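Long-range contacts in Sodium/sialic acid symporter SiaT (Proteus mirabilis, PDB 5NV9), which couples the inward sodium gradient to the uptake of the sialic acid N-acetylneuraminic acid across the bacterial inner membrane: residues A69-S74 against I291-F296; C354-I359 against K375-V380; R430-S435 against P478-A483. One frame throughout, in Å; residues are numbered along the deposited sequence.

How the contacts relate
Three contacts, strung one after another along the chain, sample both faces of a LeuT-fold transporter caught in its outward-open state. Contact 1 joins two helices on the periplasmic side, where the side chain of Ala71 lies about 12 Å from the bound N-acetylneuraminic acid. Contacts 2 and 3 sit on the cytoplasmic side, well away from the substrate and sodium sites, their centres about 31 Å apart. Contact 2 lies beyond the chain's centre from contact 1, with about 42 Å between centres; its segment 354-359 lies farther along the same helix that carries residues of both sodium sites. Contact 3, its centre about 50 Å from that of contact 1, ties the start of helix 433-452 to the loop after helix 459-475.

Contact 1: A69-S74 against I291-F296; sequences AKAYTS and IGSALF
Tyr72 and Gly292 bring their backbones together where helix 61-73 meets helix 267-301, their CA atoms only 4.2 Å apart. The short segments pass with axes 6.9 Å apart at closest approach and cross at -47°, a close helix-helix packing on the periplasmic side of the LeuT fold. Gly292 makes this closeness possible: it has no side chain to fill the space taken by the CB of Ala71 and the backbone N of Tyr72. Ala71 CB packs on Gly292 CA at 4.0 Å, and the CA of Tyr72 makes a C-H...O contact with Gly292 O.

Beyond this backbone crossing, the Tyr72 ring does most of the side-chain work. Its CG is anti to the backbone N (chi1 -174°), which carries the ring across to the next turn of the partner helix. There Tyr72 CE2 lies 3.4 Å from Phe296 CA, while Leu295 O comes up to the ring edge. Phe296 completes the grip with a T-shaped stack: its edge is directed at the Tyr72 face, with the planes at 85° and the centroids 6.0 Å apart. Lys220, from outside the pair, adds a cation-pi contact to Phe296 and donates a hydrogen bond to Tyr72 O. Ile315 and Leu306 also pack on the Tyr72 side chain.

Polar atoms are joined across the interface through water. One water links Tyr72 OH with Phe296 O, so the far end of the phenol is tied to the same residue whose ring approaches its face. On the other flank Ser293 OG, hydrogen-bonded to Trp76 NE1, donates to a second water at 2.6 Å, and that water in turn donates to Ala71 O at 2.7 Å.

Contact 2: C354-I359 against K375-V380; sequences CFNSDI and KVAKLV
Phe355 lays its ring against two valines one helical turn apart, Val376 and Val380, and so forms the apolar half of this helix pairing. The two approach differently. Val380 CG2 makes an off-centre CH-pi contact, 4.1 Å from the ring centroid and 30° from the normal, whereas Val376 CG1 meets the ring edge at CE1, 3.9 Å away. A chi1 of -172° swings the ring away from its backbone N and toward the valines. Ile359 CB lies toward the rim of the face opposite Val380 CG2, so the ring is held between the two.

Asn356 supplies the polar half. Its ND2 comes within 3.2 Å of Ala377 N, but both are donors, so this is proximity without a bond. The amide nitrogen is instead satisfied by Lys373 O, just before the second segment, which holds it directly; a water at 3.0 Å from ND2 adds a weak link to Val376 O. Ala377 CB packs against the amide.

The segment axes stay 9.4 Å apart, at 129° between their directions, as the chain turns back on the cytoplasmic side from helix 328-361 into helix 370-398. Ser352 OG, earlier on helix 328-361, is hydrogen-bonded to Ala377 O, Phe39 of helix 35-40 touches both Asn356 and Ala377, and on the 354-359 side Asp358 bridges to Arg121 of helix 118-151.

Contact 3: R430-S435 against P478-A483; sequences RANAGS and PLFAPA. With LMT (dodecyl-beta-D-maltoside), chain E.
Phe480 packs flat against the first turn of helix 433-452 in a CH-pi contact. Gly434 CA stands 3.8 Å from the ring centroid and only 8° off its normal; without a side chain, Gly434 lets the ring come down onto the backbone. The opposite face carries Leu479 CB, and the detergent dodecyl maltoside borders the ring, its C1 being 3.4 Å from Phe480 CE1. Farther along, Ala483 CA packs on Asn432 CB.

Capping bonds form a second group. Asn432 is the N-cap of the helix and makes a capping box with Ser435: Ser435 N donates to Asn432 OD1 at 3.0 Å, nearly in line with the amide C=O, while Asn432 N donates to Ser435 OG at 3.2 Å. A chi1 of 49° sets CG between the backbone N and carbonyl carbon, curling OD1 back over the helix start. The same oxygen lies 3.4 Å from Phe480 CB, the amide plane standing 79° from the ring, so cap and packing share one side chain.

Backbone carbonyls make the third group. The methyl of Ala483 meets Ala431 O and Arg430 O, and a water donates to Arg430 O at 2.6 Å while accepting weak bonds from Asn432 ND2 and Ala483 N.

Asn432 ND2 and Ser435 OG also bond to Ala477 O and Gly473 O respectively, fastening the start of helix 433-452 to the end of helix 459-475 and the residues following it, while Arg115, at the end of helix 110-115, bonds to Ala431 O.

Contact 1: A69-S74 against I291-F296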
ATOM      1  N   ALA A  69     -10.659 -10.202  -9.436  1.00 22.38           N
ATOM      2  CA  ALA A  69     -10.705 -11.676  -9.342  1.00 23.96           C
ATOM      3  C   ALA A  69     -11.587 -12.143  -8.181  1.00 24.62           C
ATOM      4  O   ALA A  69     -12.313 -13.118  -8.304  1.00 21.65           O
ATOM      5  CB  ALA A  69      -9.312 -12.230  -9.194  1.00 26.80           C
ATOM      6  N   LYS A  70     -11.569 -11.379  -7.078  1.00 24.68           N
ATOM      7  CA  LYS A  70     -12.323 -11.689  -5.903  1.00 27.42           C
ATOM      8  C   LYS A  70     -13.829 -11.451  -6.150  1.00 26.32           C
ATOM      9  O   LYS A  70     -14.645 -12.302  -5.792  1.00 26.12           O
ATOM     10  CB  LYS A  70     -11.839 -10.852  -4.753  1.00 31.68           C
ATOM     11  CG  LYS A  70     -12.564 -11.131  -3.438  1.00 37.39           C
ATOM     12  CD  LYS A  70     -11.622 -10.950  -2.261  1.00 43.12           C
ATOM     13  CE  LYS A  70     -10.886 -12.245  -1.932  1.00 45.89           C
ATOM     14  NZ  LYS A  70     -11.836 -13.247  -1.366  1.00 47.77           N
ATOM     15  N   ALA A  71     -14.213 -10.361  -6.812  1.00 23.26           N
ATOM     16  CA  ALA A  71     -15.664 -10.150  -7.060  1.00 23.29           C
ATOM     17  C   ALA A  71     -16.177 -11.199  -8.061  1.00 23.92           C
ATOM     18  O   ALA A  71     -17.312 -11.642  -7.972  1.00 21.98           O
ATOM     19  CB  ALA A  71     -15.919  -8.764  -7.588  1.00 22.47           C
ATOM     20  N   TYR A  72     -15.340 -11.500  -9.073  1.00 24.19           N
ATOM     21  CA  TYR A  72     -15.585 -12.572 -10.063  1.00 24.69           C
ATOM     22  C   TYR A  72     -15.930 -13.964  -9.412  1.00 26.97           C
ATOM     23  O   TYR A  72     -16.992 -14.563  -9.727  1.00 23.21           O
ATOM     24  CB  TYR A  72     -14.386 -12.718 -11.002  1.00 24.05           C
ATOM     25  CG  TYR A  72     -14.659 -13.704 -12.128  1.00 24.85           C
ATOM     26  CD1 TYR A  72     -14.548 -15.066 -11.913  1.00 26.12           C
ATOM     27  CD2 TYR A  72     -15.053 -13.281 -13.381  1.00 26.31           C
ATOM     28  CE1 TYR A  72     -14.812 -15.975 -12.907  1.00 25.52           C
ATOM     29  CE2 TYR A  72     -15.259 -14.194 -14.403  1.00 26.97           C
ATOM     30  CZ  TYR A  72     -15.155 -15.531 -14.140  1.00 25.78           C
ATOM     31  OH  TYR A  72     -15.421 -16.459 -15.086  1.00 26.95           O
ATOM     32  N   THR A  73     -15.042 -14.441  -8.512  1.00 25.44           N
ATOM     33  CA  THR A  73     -15.203 -15.707  -7.842  1.00 29.33           C
ATOM     34  C   THR A  73     -16.143 -15.692  -6.619  1.00 27.83           C
ATOM     35  O   THR A  73     -16.627 -16.730  -6.206  1.00 26.27           O
ATOM     36  CB  THR A  73     -13.845 -16.239  -7.368  1.00 29.68           C
ATOM     37  OG1 THR A  73     -13.313 -15.310  -6.424  1.00 31.12           O
ATOM     38  CG2 THR A  73     -12.902 -16.359  -8.542  1.00 30.11           C
ATOM     39  N   SER A  74     -16.377 -14.546  -6.007  1.00 25.69           N
ATOM     40  CA  SER A  74     -17.210 -14.526  -4.797  1.00 24.12           C
ATOM     41  C   SER A  74     -18.152 -13.343  -4.776  1.00 23.79           C
ATOM     42  O   SER A  74     -19.202 -13.391  -5.394  1.00 21.33           O
ATOM     43  CB  SER A  74     -16.345 -14.572  -3.507  1.00 23.99           C
ATOM     44  OG  SER A  74     -15.550 -13.409  -3.458  1.00 25.29           O
ATOM     45  N   ILE A 291     -15.852  -4.350 -11.962  1.00 17.99           N
ATOM     46  CA  ILE A 291     -15.153  -5.063 -13.016  1.00 19.35           C
ATOM     47  C   ILE A 291     -15.226  -6.610 -12.924  1.00 18.19           C
ATOM     48  O   ILE A 291     -15.512  -7.265 -13.940  1.00 18.11           O
ATOM     49  CB  ILE A 291     -13.696  -4.576 -13.201  1.00 19.44           C
ATOM     50  CG1 ILE A 291     -13.694  -3.201 -13.853  1.00 20.66           C
ATOM     51  CG2 ILE A 291     -12.917  -5.509 -14.093  1.00 21.72           C
ATOM     52  CD1 ILE A 291     -12.414  -2.452 -13.527  1.00 20.77           C
ATOM     53  N   GLY A 292     -14.975  -7.173 -11.728  1.00 19.21           N
ATOM     54  CA  GLY A 292     -15.101  -8.612 -11.491  1.00 19.14           C
ATOM     55  C   GLY A 292     -16.505  -9.108 -11.682  1.00 18.98           C
ATOM     56  O   GLY A 292     -16.716 -10.120 -12.292  1.00 20.00           O
ATOM     57  N   SER A 293     -17.490  -8.381 -11.204  1.00 18.31           N
ATOM     58  CA  SER A 293     -18.858  -8.747 -11.483  1.00 19.04           C
ATOM     59  C   SER A 293     -19.237  -8.693 -12.976  1.00 20.62           C
ATOM     60  O   SER A 293     -19.922  -9.597 -13.518  1.00 17.93           O
ATOM     61  CB  SER A 293     -19.765  -7.839 -10.644  1.00 17.95           C
ATOM     62  OG  SER A 293     -19.540  -8.081  -9.274  1.00 19.58           O
ATOM     63  N   ALA A 294     -18.795  -7.627 -13.639  1.00 19.30           N
ATOM     64  CA  ALA A 294     -18.960  -7.504 -15.106  1.00 19.43           C
ATOM     65  C   ALA A 294     -18.333  -8.610 -15.872  1.00 21.10           C
ATOM     66  O   ALA A 294     -18.960  -9.125 -16.806  1.00 24.34           O
ATOM     67  CB  ALA A 294     -18.478  -6.159 -15.622  1.00 20.26           C
ATOM     68  N   LEU A 295     -17.108  -9.005 -15.501  1.00 22.86           N
ATOM     69  CA  LEU A 295     -16.401 -10.035 -16.232  1.00 21.22           C
ATOM     70  C   LEU A 295     -17.044 -11.375 -16.062  1.00 24.22           C
ATOM     71  O   LEU A 295     -16.963 -12.203 -16.971  1.00 23.06           O
ATOM     72  CB  LEU A 295     -14.944 -10.149 -15.791  1.00 22.34           C
ATOM     73  CG  LEU A 295     -14.011  -9.006 -16.244  1.00 23.88           C
ATOM     74  CD1 LEU A 295     -12.688  -9.092 -15.599  1.00 24.60           C
ATOM     75  CD2 LEU A 295     -13.827  -8.962 -17.732  1.00 23.26           C
ATOM     76  N   PHE A 296     -17.582 -11.605 -14.849  1.00 25.38           N
ATOM     77  CA  PHE A 296     -18.309 -12.802 -14.518  1.00 26.34           C
ATOM     78  C   PHE A 296     -19.518 -12.951 -15.446  1.00 27.80           C
ATOM     79  O   PHE A 296     -19.739 -14.033 -16.019  1.00 26.06           O
ATOM     80  CB  PHE A 296     -18.742 -12.759 -13.059  1.00 28.59           C
ATOM     81  CG  PHE A 296     -19.840 -13.693 -12.749  1.00 26.16           C
ATOM     82  CD1 PHE A 296     -19.595 -15.025 -12.668  1.00 27.34           C
ATOM     83  CD2 PHE A 296     -21.103 -13.219 -12.546  1.00 29.55           C
ATOM     84  CE1 PHE A 296     -20.607 -15.929 -12.402  1.00 31.61           C
ATOM     85  CE2 PHE A 296     -22.134 -14.114 -12.288  1.00 33.70           C
ATOM     86  CZ  PHE A 296     -21.890 -15.468 -12.225  1.00 31.28           C
TER
HETATM   87  O   HOH W   1     -19.575 -10.119  -7.712  1.00 20.63           O
HETATM   88  O   HOH W   2     -18.069 -16.335 -15.732  1.00 25.88           O

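Contact 2: C354-I359 against K375-V380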
ATOM      1  N   CYS A 354      13.203   6.188   6.644  1.00 23.07           N
ATOM      2  CA  CYS A 354      13.391   5.445   7.886  1.00 22.16           C
ATOM      3  C   CYS A 354      14.849   5.117   8.112  1.00 22.66           C
ATOM      4  O   CYS A 354      15.384   5.315   9.222  1.00 27.00           O
ATOM      5  CB  CYS A 354      12.574   4.144   7.832  1.00 21.29           C
ATOM      6  SG  CYS A 354      10.791   4.435   7.949  1.00 26.61           S
ATOM      7  N   PHE A 355      15.531   4.605   7.088  1.00 20.45           N
ATOM      8  CA  PHE A 355      16.930   4.329   7.293  1.00 21.07           C
ATOM      9  C   PHE A 355      17.699   5.611   7.713  1.00 23.66           C
ATOM     10  O   PHE A 355      18.503   5.575   8.657  1.00 23.05           O
ATOM     11  CB  PHE A 355      17.542   3.695   6.082  1.00 20.69           C
ATOM     12  CG  PHE A 355      18.948   3.217   6.301  1.00 23.56           C
ATOM     13  CD1 PHE A 355      19.991   4.078   6.167  1.00 24.42           C
ATOM     14  CD2 PHE A 355      19.203   1.893   6.677  1.00 26.81           C
ATOM     15  CE1 PHE A 355      21.307   3.638   6.317  1.00 27.68           C
ATOM     16  CE2 PHE A 355      20.502   1.457   6.871  1.00 27.96           C
ATOM     17  CZ  PHE A 355      21.556   2.345   6.701  1.00 27.52           C
ATOM     18  N   ASN A 356      17.437   6.725   7.018  1.00 22.57           N
ATOM     19  CA  ASN A 356      18.138   7.988   7.197  1.00 24.58           C
ATOM     20  C   ASN A 356      18.009   8.551   8.640  1.00 25.46           C
ATOM     21  O   ASN A 356      19.010   8.978   9.277  1.00 23.04           O
ATOM     22  CB  ASN A 356      17.644   9.030   6.185  1.00 25.95           C
ATOM     23  CG  ASN A 356      18.720  10.021   5.761  1.00 27.65           C
ATOM     24  OD1 ASN A 356      18.848  11.116   6.326  1.00 27.67           O
ATOM     25  ND2 ASN A 356      19.545   9.610   4.802  1.00 27.71           N
ATOM     26  N   SER A 357      16.772   8.544   9.139  1.00 23.81           N
ATOM     27  CA  SER A 357      16.459   9.114  10.427  1.00 23.26           C
ATOM     28  C   SER A 357      16.741   8.114  11.560  1.00 23.18           C
ATOM     29  O   SER A 357      17.496   8.446  12.472  1.00 21.97           O
ATOM     30  CB  SER A 357      14.992   9.591  10.484  1.00 23.76           C
ATOM     31  OG  SER A 357      14.661  10.052  11.816  1.00 24.72           O
ATOM     32  N   ASP A 358      16.127   6.913  11.464  1.00 24.88           N
ATOM     33  CA  ASP A 358      16.059   5.941  12.548  1.00 21.45           C
ATOM     34  C   ASP A 358      17.353   5.136  12.675  1.00 24.14           C
ATOM     35  O   ASP A 358      17.652   4.641  13.755  1.00 23.25           O
ATOM     36  CB  ASP A 358      14.904   4.945  12.384  1.00 22.31           C
ATOM     37  CG  ASP A 358      13.540   5.629  12.290  1.00 22.41           C
ATOM     38  OD1 ASP A 358      13.353   6.615  13.006  1.00 21.28           O
ATOM     39  OD2 ASP A 358      12.678   5.207  11.485  1.00 22.81           O
ATOM     40  N   ILE A 359      18.116   5.006  11.592  1.00 23.77           N
ATOM     41  CA  ILE A 359      19.331   4.212  11.625  1.00 23.90           C
ATOM     42  C   ILE A 359      20.574   5.134  11.561  1.00 26.00           C
ATOM     43  O   ILE A 359      21.337   5.281  12.560  1.00 24.74           O
ATOM     44  CB  ILE A 359      19.309   3.131  10.545  1.00 23.64           C
ATOM     45  CG1 ILE A 359      18.042   2.253  10.651  1.00 25.06           C
ATOM     46  CG2 ILE A 359      20.525   2.225  10.634  1.00 24.16           C
ATOM     47  CD1 ILE A 359      17.861   1.537  11.962  1.00 23.69           C
ATOM     48  N   LYS A 375      23.475  12.086   0.525  1.00 31.14           N
ATOM     49  CA  LYS A 375      24.109  10.922  -0.065  1.00 33.78           C
ATOM     50  C   LYS A 375      23.485   9.603   0.365  1.00 29.22           C
ATOM     51  O   LYS A 375      23.220   8.758  -0.461  1.00 30.07           O
ATOM     52  CB  LYS A 375      25.582  10.864   0.284  1.00 37.76           C
ATOM     53  CG  LYS A 375      26.479  11.641  -0.645  1.00 43.82           C
ATOM     54  CD  LYS A 375      27.927  11.391  -0.238  1.00 49.90           C
ATOM     55  CE  LYS A 375      28.202   9.895  -0.131  1.00 51.68           C
ATOM     56  NZ  LYS A 375      29.618   9.555  -0.414  1.00 59.85           N
ATOM     57  N   VAL A 376      23.301   9.407   1.671  1.00 27.89           N
ATOM     58  CA  VAL A 376      22.773   8.142   2.183  1.00 27.31           C
ATOM     59  C   VAL A 376      21.304   7.960   1.794  1.00 24.56           C
ATOM     60  O   VAL A 376      20.919   6.871   1.461  1.00 25.87           O
ATOM     61  CB  VAL A 376      23.018   8.014   3.720  1.00 28.91           C
ATOM     62  CG1 VAL A 376      22.425   6.745   4.290  1.00 29.85           C
ATOM     63  CG2 VAL A 376      24.524   8.023   4.009  1.00 29.19           C
ATOM     64  N   ALA A 377      20.526   9.050   1.808  1.00 24.89           N
ATOM     65  CA  ALA A 377      19.157   9.072   1.292  1.00 26.31           C
ATOM     66  C   ALA A 377      19.085   8.492  -0.116  1.00 28.32           C
ATOM     67  O   ALA A 377      18.265   7.597  -0.369  1.00 24.54           O
ATOM     68  CB  ALA A 377      18.585  10.483   1.314  1.00 26.85           C
ATOM     69  N   LYS A 378      19.958   8.972  -1.017  1.00 27.07           N
ATOM     70  CA  LYS A 378      20.000   8.436  -2.376  1.00 29.21           C
ATOM     71  C   LYS A 378      20.446   6.994  -2.480  1.00 28.21           C
ATOM     72  O   LYS A 378      19.844   6.204  -3.193  1.00 27.37           O
ATOM     73  CB  LYS A 378      20.871   9.304  -3.266  1.00 31.76           C
ATOM     74  CG  LYS A 378      20.151  10.569  -3.677  1.00 35.40           C
ATOM     75  CD  LYS A 378      21.056  11.520  -4.445  1.00 42.11           C
ATOM     76  CE  LYS A 378      21.289  11.059  -5.879  1.00 47.09           C
ATOM     77  NZ  LYS A 378      20.112  11.338  -6.775  1.00 52.55           N
ATOM     78  N   LEU A 379      21.516   6.668  -1.781  1.00 28.88           N
ATOM     79  CA  LEU A 379      22.109   5.330  -1.791  1.00 27.19           C
ATOM     80  C   LEU A 379      21.125   4.245  -1.389  1.00 27.31           C
ATOM     81  O   LEU A 379      21.039   3.198  -2.021  1.00 22.95           O
ATOM     82  CB  LEU A 379      23.269   5.326  -0.802  1.00 31.03           C
ATOM     83  CG  LEU A 379      24.079   4.039  -0.745  1.00 34.70           C
ATOM     84  CD1 LEU A 379      24.582   3.615  -2.132  1.00 34.45           C
ATOM     85  CD2 LEU A 379      25.205   4.223   0.259  1.00 38.93           C
ATOM     86  N   VAL A 380      20.321   4.519  -0.364  1.00 25.46           N
ATOM     87  CA  VAL A 380      19.429   3.500   0.130  1.00 27.09           C
ATOM     88  C   VAL A 380      18.284   3.199  -0.843  1.00 26.59           C
ATOM     89  O   VAL A 380      17.766   2.092  -0.881  1.00 25.49           O
ATOM     90  CB  VAL A 380      18.926   3.826   1.543  1.00 25.38           C
ATOM     91  CG1 VAL A 380      17.856   2.841   1.976  1.00 26.25           C
ATOM     92  CG2 VAL A 380      20.077   3.795   2.504  1.00 25.34           C
TER
HETATM   93  O   HOH W   3      18.822   6.828   3.933  1.00 22.92           O

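Contact 3: R430-S435 against P478-A483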
ATOM      1  N   ARG A 430      -0.717   6.472  30.649  1.00 23.54           N
ATOM      2  CA  ARG A 430       0.190   5.896  31.639  1.00 27.51           C
ATOM      3  C   ARG A 430       1.191   4.907  31.063  1.00 23.88           C
ATOM      4  O   ARG A 430       2.147   4.541  31.725  1.00 22.47           O
ATOM      5  CB  ARG A 430      -0.568   5.229  32.770  1.00 31.06           C
ATOM      6  CG  ARG A 430      -0.973   6.242  33.811  1.00 37.45           C
ATOM      7  CD  ARG A 430      -2.368   6.758  33.514  1.00 43.98           C
ATOM      8  NE  ARG A 430      -3.246   5.609  33.312  1.00 52.18           N
ATOM      9  CZ  ARG A 430      -3.810   5.235  32.150  1.00 51.67           C
ATOM     10  NH1 ARG A 430      -3.641   5.962  31.063  1.00 35.17           N
ATOM     11  NH2 ARG A 430      -4.570   4.110  32.094  1.00 52.47           N
ATOM     12  N   ALA A 431       0.992   4.510  29.814  1.00 21.41           N
ATOM     13  CA  ALA A 431       1.897   3.590  29.225  1.00 20.90           C
ATOM     14  C   ALA A 431       3.243   4.241  29.196  1.00 21.88           C
ATOM     15  O   ALA A 431       3.327   5.469  29.051  1.00 20.41           O
ATOM     16  CB  ALA A 431       1.450   3.219  27.810  1.00 21.77           C
ATOM     17  N   ASN A 432       4.310   3.425  29.279  1.00 21.89           N
ATOM     18  CA  ASN A 432       5.646   3.957  29.373  1.00 20.50           C
ATOM     19  C   ASN A 432       6.587   3.046  28.610  1.00 21.04           C
ATOM     20  O   ASN A 432       6.158   2.031  28.049  1.00 20.27           O
ATOM     21  CB  ASN A 432       6.037   4.116  30.899  1.00 22.23           C
ATOM     22  CG  ASN A 432       5.745   2.855  31.718  1.00 23.33           C
ATOM     23  OD1 ASN A 432       6.134   1.765  31.312  1.00 23.07           O
ATOM     24  ND2 ASN A 432       5.079   3.008  32.896  1.00 25.87           N
ATOM     25  N   ALA A 433       7.863   3.411  28.554  1.00 19.99           N
ATOM     26  CA  ALA A 433       8.837   2.670  27.776  1.00 19.69           C
ATOM     27  C   ALA A 433       8.908   1.205  28.073  1.00 21.75           C
ATOM     28  O   ALA A 433       8.992   0.319  27.200  1.00 22.28           O
ATOM     29  CB  ALA A 433      10.180   3.293  27.975  1.00 20.56           C
ATOM     30  N   GLY A 434       8.902   0.890  29.355  1.00 23.69           N
ATOM     31  CA  GLY A 434       8.976  -0.482  29.722  1.00 21.00           C
ATOM     32  C   GLY A 434       7.718  -1.248  29.408  1.00 21.14           C
ATOM     33  O   GLY A 434       7.800  -2.343  28.945  1.00 19.31           O
ATOM     34  N   SER A 435       6.553  -0.677  29.670  1.00 21.28           N
ATOM     35  CA  SER A 435       5.335  -1.370  29.410  1.00 21.18           C
ATOM     36  C   SER A 435       5.085  -1.565  27.891  1.00 21.41           C
ATOM     37  O   SER A 435       4.487  -2.554  27.465  1.00 20.03           O
ATOM     38  CB  SER A 435       4.182  -0.667  30.135  1.00 22.82           C
ATOM     39  OG  SER A 435       3.535   0.317  29.354  1.00 21.63           O
ATOM     40  N   PRO A 478       2.050   0.277  35.578  1.00 26.30           N
ATOM     41  CA  PRO A 478       2.423   0.649  36.966  1.00 26.94           C
ATOM     42  C   PRO A 478       3.664  -0.043  37.515  1.00 29.02           C
ATOM     43  O   PRO A 478       4.187   0.342  38.578  1.00 30.75           O
ATOM     44  CB  PRO A 478       1.190   0.238  37.783  1.00 28.57           C
ATOM     45  CG  PRO A 478       0.069   0.155  36.823  1.00 27.22           C
ATOM     46  CD  PRO A 478       0.658  -0.232  35.508  1.00 26.67           C
ATOM     47  N   LEU A 479       4.161  -1.047  36.807  1.00 28.91           N
ATOM     48  CA  LEU A 479       5.405  -1.707  37.210  1.00 29.93           C
ATOM     49  C   LEU A 479       6.713  -1.029  36.838  1.00 30.79           C
ATOM     50  O   LEU A 479       7.776  -1.496  37.264  1.00 27.29           O
ATOM     51  CB  LEU A 479       5.464  -3.088  36.591  1.00 33.28           C
ATOM     52  CG  LEU A 479       4.242  -3.969  36.847  1.00 33.46           C
ATOM     53  CD1 LEU A 479       4.320  -5.228  35.961  1.00 34.64           C
ATOM     54  CD2 LEU A 479       4.201  -4.282  38.318  1.00 33.74           C
ATOM     55  N   PHE A 480       6.642  -0.002  35.999  1.00 27.49           N
ATOM     56  CA  PHE A 480       7.809   0.712  35.504  1.00 27.78           C
ATOM     57  C   PHE A 480       7.680   2.198  35.910  1.00 29.42           C
ATOM     58  O   PHE A 480       6.600   2.652  36.322  1.00 30.05           O
ATOM     59  CB  PHE A 480       7.943   0.604  33.957  1.00 27.25           C
ATOM     60  CG  PHE A 480       7.993  -0.804  33.444  1.00 28.35           C
ATOM     61  CD1 PHE A 480       9.182  -1.529  33.482  1.00 27.43           C
ATOM     62  CD2 PHE A 480       6.864  -1.416  32.920  1.00 26.49           C
ATOM     63  CE1 PHE A 480       9.212  -2.838  33.071  1.00 26.62           C
ATOM     64  CE2 PHE A 480       6.906  -2.727  32.488  1.00 25.79           C
ATOM     65  CZ  PHE A 480       8.070  -3.447  32.594  1.00 25.83           C
ATOM     66  N   ALA A 481       8.782   2.940  35.810  1.00 30.37           N
ATOM     67  CA  ALA A 481       8.810   4.381  36.082  1.00 32.91           C
ATOM     68  C   ALA A 481       7.729   5.128  35.281  1.00 34.81           C
ATOM     69  O   ALA A 481       7.388   4.692  34.165  1.00 33.66           O
ATOM     70  CB  ALA A 481      10.179   4.946  35.718  1.00 37.33           C
ATOM     71  N   PRO A 482       7.192   6.236  35.844  1.00 35.56           N
ATOM     72  CA  PRO A 482       6.087   6.963  35.249  1.00 33.36           C
ATOM     73  C   PRO A 482       6.318   7.408  33.805  1.00 32.27           C
ATOM     74  O   PRO A 482       7.447   7.686  33.403  1.00 33.15           O
ATOM     75  CB  PRO A 482       5.912   8.165  36.187  1.00 33.51           C
ATOM     76  CG  PRO A 482       6.293   7.628  37.524  1.00 35.84           C
ATOM     77  CD  PRO A 482       7.481   6.751  37.210  1.00 36.94           C
ATOM     78  N   ALA A 483       5.222   7.515  33.063  1.00 29.70           N
ATOM     79  CA  ALA A 483       5.263   7.801  31.598  1.00 28.58           C
ATOM     80  C   ALA A 483       5.897   9.135  31.289  1.00 32.59           C
ATOM     81  O   ALA A 483       5.740  10.046  32.081  1.00 32.21           O
ATOM     82  CB  ALA A 483       3.881   7.792  31.051  1.00 27.31           C
TER
HETATM   83  C1B LMT E 504      13.976   1.030  39.053  1.00 50.58           C
HETATM   84  C2B LMT E 504      15.372   1.632  39.182  1.00 51.50           C
HETATM   85  C3B LMT E 504      16.041   1.066  40.419  1.00 51.16           C
HETATM   86  C4B LMT E 504      15.211   1.467  41.622  1.00 53.48           C
HETATM   87  C5B LMT E 504      13.720   1.110  41.409  1.00 54.69           C
HETATM   88  C6B LMT E 504      12.851   1.718  42.499  1.00 52.68           C
HETATM   89  O1B LMT E 504      14.115  -0.370  39.164  1.00 45.32           O
HETATM   90  O2B LMT E 504      16.146   1.339  38.002  1.00 65.41           O
HETATM   91  O3B LMT E 504      17.373   1.550  40.587  1.00 53.90           O
HETATM   92  O4' LMT E 504      15.797   0.822  42.779  1.00 48.53           O
HETATM   93  O5B LMT E 504      13.185   1.491  40.134  1.00 49.54           O
HETATM   94  O6B LMT E 504      13.355   1.101  43.678  1.00 55.48           O
HETATM   95  C1' LMT E 504      11.877  -2.743  36.487  1.00 47.30           C
HETATM   96  C2' LMT E 504      11.110  -1.810  37.439  1.00 46.69           C
HETATM   97  C3' LMT E 504      11.943  -0.675  37.978  1.00 47.48           C
HETATM   98  C4' LMT E 504      13.244  -1.253  38.506  1.00 45.68           C
HETATM   99  C5' LMT E 504      13.920  -1.817  37.280  1.00 45.23           C
HETATM  100  C6' LMT E 504      15.197  -2.560  37.381  1.00 51.08           C
HETATM  101  O1' LMT E 504      11.470  -4.095  36.431  1.00 43.75           O
HETATM  102  O2' LMT E 504      10.067  -1.076  36.806  1.00 56.33           O
HETATM  103  O3' LMT E 504      11.099   0.007  38.894  1.00 47.22           O
HETATM  104  O5' LMT E 504      13.194  -2.968  36.941  1.00 44.87           O
HETATM  105  O6' LMT E 504      14.941  -3.743  36.559  1.00 47.72           O
HETATM  106  C1  LMT E 504      10.136  -4.257  36.042  1.00 43.41           C
HETATM  107  C2  LMT E 504       9.478  -5.277  36.929  1.00 39.91           C
HETATM  108  C3  LMT E 504       8.164  -5.615  36.248  1.00 42.53           C
HETATM  109  C4  LMT E 504       8.352  -6.460  35.010  1.00 41.40           C
HETATM  110  C5  LMT E 504       7.005  -6.980  34.576  1.00 42.53           C
HETATM  111  C6  LMT E 504       7.110  -8.154  33.630  1.00 43.43           C
HETATM  112  C7  LMT E 504       5.825  -8.963  33.800  1.00 45.07           C
HETATM  113  C8  LMT E 504       5.884 -10.309  33.080  1.00 47.30           C
HETATM  114  C9  LMT E 504       5.575 -10.159  31.593  1.00 45.78           C
HETATM  115  C10 LMT E 504       6.498 -11.019  30.728  1.00 45.97           C
HETATM  116  C11 LMT E 504       5.718 -11.660  29.587  1.00 44.57           C
HETATM  117  C12 LMT E 504       6.465 -11.528  28.285  1.00 45.37           C
HETATM  118  O   HOH W   4       3.065   5.496  33.985  1.00 28.19           O